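Interpain A (Prevotella intermedia, PDB 3BB7) is the proenzyme of a bacterial protease of the C10 family that probably cleaves proteins through a catalytic cysteine. Local coordinates at residues Val270-Asn275 / Leu279-Trp284. The protein carries 1 engineered substitution. Numbering follows the deposited sequence.
Sequences VIDGYN and LVSVNW
D272 and S281 meet across this antiparallel β hairpin: the serine OG donates to D272 OD2 at 2.6 Å, reaching the syn side of the carboxylate 25° out of its plane. D272 holds CG between its backbone N and carbonyl carbon (chi1 69°), which turns the carboxylate toward S281 of the partner strand. Its other oxygen, OD1, receives a water that in turn accepts from N283 ND2, as well as the backbone N of L90, so both oxygens are gripped; such donors should favour the ionised form. S281 OG also bonds T88 OG1, and N283 ND2 bonds T92 O.

The backbone explains this proximity. I271 pairs with V282 and Y274 with V280, leaving two residues, D272 and G273, opposite S281 alone: a β bulge. D272 N still reaches S281 O at 2.9 Å, whereas S281 N meets G273 O at 2.9 Å from above the carbonyl plane, 65° out of it. Regular pairing resumes at V270 and N283, where V270 N to N283 O is 3.0 Å and N283 N to V270 O is 2.9 Å. At the turn, N275 N donates to L279 O (2.9 Å), while L279 N makes a weak bond to N275 OD1.

On the face carrying I271, V280 and V282, I271 CG2 lies 3.8 Å from V280 CB; within 279-284, V282 CG1 sits 3.4 Å above the W284 ring plane, over its centre.

The hairpin belongs to the papain-like protease domain; strand 267-274 begins at H267, the predicted proton acceptor. Strands 251-255 and 292-294 flank the pair within the sheet. Helix 234-246 packs on I271, Y274 and V280, while V270 touches A120 and V124 of helix 116-128, which starts at A116, an engineered residue at the predicted nucleophile position.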
# COMPACT_ATOMS: atom_id res chain seq x y z
N VAL A 270 -1.01 0.36 2.17
CA VAL A 270 -1.36 1.24 3.28
C VAL A 270 -0.71 0.74 4.56
O VAL A 270 -0.77 -0.47 4.87
CB VAL A 270 -2.90 1.36 3.48
CG1 VAL A 270 -3.23 2.33 4.62
CG2 VAL A 270 -3.55 1.77 2.17
N ILE A 271 -0.08 1.66 5.30
CA ILE A 271 0.32 1.35 6.69
C ILE A 271 -0.80 1.84 7.57
O ILE A 271 -1.11 3.05 7.61
CB ILE A 271 1.65 2.02 7.12
CG1 ILE A 271 2.81 1.46 6.26
CG2 ILE A 271 1.88 1.87 8.66
CD1 ILE A 271 4.10 2.24 6.46
N ASP A 272 -1.39 0.92 8.32
CA ASP A 272 -2.55 1.26 9.11
C ASP A 272 -2.45 0.87 10.57
O ASP A 272 -3.45 0.76 11.27
CB ASP A 272 -3.84 0.73 8.47
CG ASP A 272 -3.96 -0.76 8.50
OD1 ASP A 272 -5.09 -1.25 8.28
OD2 ASP A 272 -2.94 -1.47 8.74
N GLY A 273 -1.22 0.74 11.06
CA GLY A 273 -1.02 0.48 12.51
C GLY A 273 0.43 0.11 12.74
O GLY A 273 1.24 0.04 11.79
N TYR A 274 0.75 -0.19 13.99
CA TYR A 274 2.07 -0.70 14.36
C TYR A 274 1.96 -1.39 15.69
O TYR A 274 1.02 -1.12 16.46
CB TYR A 274 3.13 0.40 14.42
CG TYR A 274 2.89 1.53 15.41
CD1 TYR A 274 2.30 2.72 15.01
CD2 TYR A 274 3.27 1.42 16.75
CE1 TYR A 274 2.09 3.75 15.91
CE2 TYR A 274 3.06 2.44 17.65
CZ TYR A 274 2.50 3.62 17.22
OH TYR A 274 2.29 4.64 18.10
N ASN A 275 2.90 -2.29 15.95
CA ASN A 275 2.90 -2.99 17.23
C ASN A 275 4.02 -2.47 18.13
O ASN A 275 4.80 -1.57 17.74
CB ASN A 275 2.87 -4.53 17.07
CG ASN A 275 4.16 -5.13 16.53
OD1 ASN A 275 5.20 -4.48 16.44
ND2 ASN A 275 4.08 -6.41 16.13
N LEU A 279 6.96 -3.33 14.26
CA LEU A 279 6.39 -3.80 12.97
C LEU A 279 5.16 -2.97 12.59
O LEU A 279 4.40 -2.52 13.47
CB LEU A 279 6.00 -5.28 13.02
CG LEU A 279 7.17 -6.26 12.93
CD1 LEU A 279 8.04 -6.21 14.16
CD2 LEU A 279 6.60 -7.65 12.68
N VAL A 280 4.95 -2.76 11.30
CA VAL A 280 3.80 -1.97 10.86
C VAL A 280 2.70 -2.88 10.29
O VAL A 280 3.00 -3.90 9.64
CB VAL A 280 4.21 -0.88 9.85
CG1 VAL A 280 5.09 0.15 10.53
CG2 VAL A 280 4.93 -1.50 8.62
N SER A 281 1.44 -2.53 10.55
CA SER A 281 0.33 -3.20 9.93
C SER A 281 0.22 -2.74 8.50
O SER A 281 0.17 -1.53 8.23
CB SER A 281 -0.95 -2.86 10.70
OG SER A 281 -2.07 -3.49 10.11
N VAL A 282 0.18 -3.70 7.58
CA VAL A 282 0.19 -3.43 6.14
C VAL A 282 -1.05 -4.04 5.47
O VAL A 282 -1.38 -5.22 5.69
CB VAL A 282 1.43 -4.01 5.47
CG1 VAL A 282 1.42 -3.75 3.96
CG2 VAL A 282 2.73 -3.45 6.09
N ASN A 283 -1.70 -3.19 4.67
CA ASN A 283 -2.75 -3.62 3.77
C ASN A 283 -2.21 -3.49 2.36
O ASN A 283 -2.04 -2.40 1.87
CB ASN A 283 -4.00 -2.77 3.98
CG ASN A 283 -5.20 -3.28 3.19
OD1 ASN A 283 -5.07 -3.57 2.00
ND2 ASN A 283 -6.35 -3.45 3.86
N TRP A 284 -1.87 -4.62 1.74
CA TRP A 284 -1.18 -4.60 0.45
C TRP A 284 -2.08 -4.23 -0.72
O TRP A 284 -1.57 -4.02 -1.82
CB TRP A 284 -0.58 -5.97 0.12
CG TRP A 284 0.37 -6.51 1.16
CD1 TRP A 284 0.11 -7.49 2.08
CD2 TRP A 284 1.74 -6.10 1.37
NE1 TRP A 284 1.24 -7.73 2.85
CE2 TRP A 284 2.23 -6.88 2.46
CE3 TRP A 284 2.57 -5.13 0.79
CZ2 TRP A 284 3.52 -6.74 2.95
CZ3 TRP A 284 3.89 -4.99 1.31
CH2 TRP A 284 4.33 -5.79 2.37
O HOH W 1 -5.77 -3.44 6.92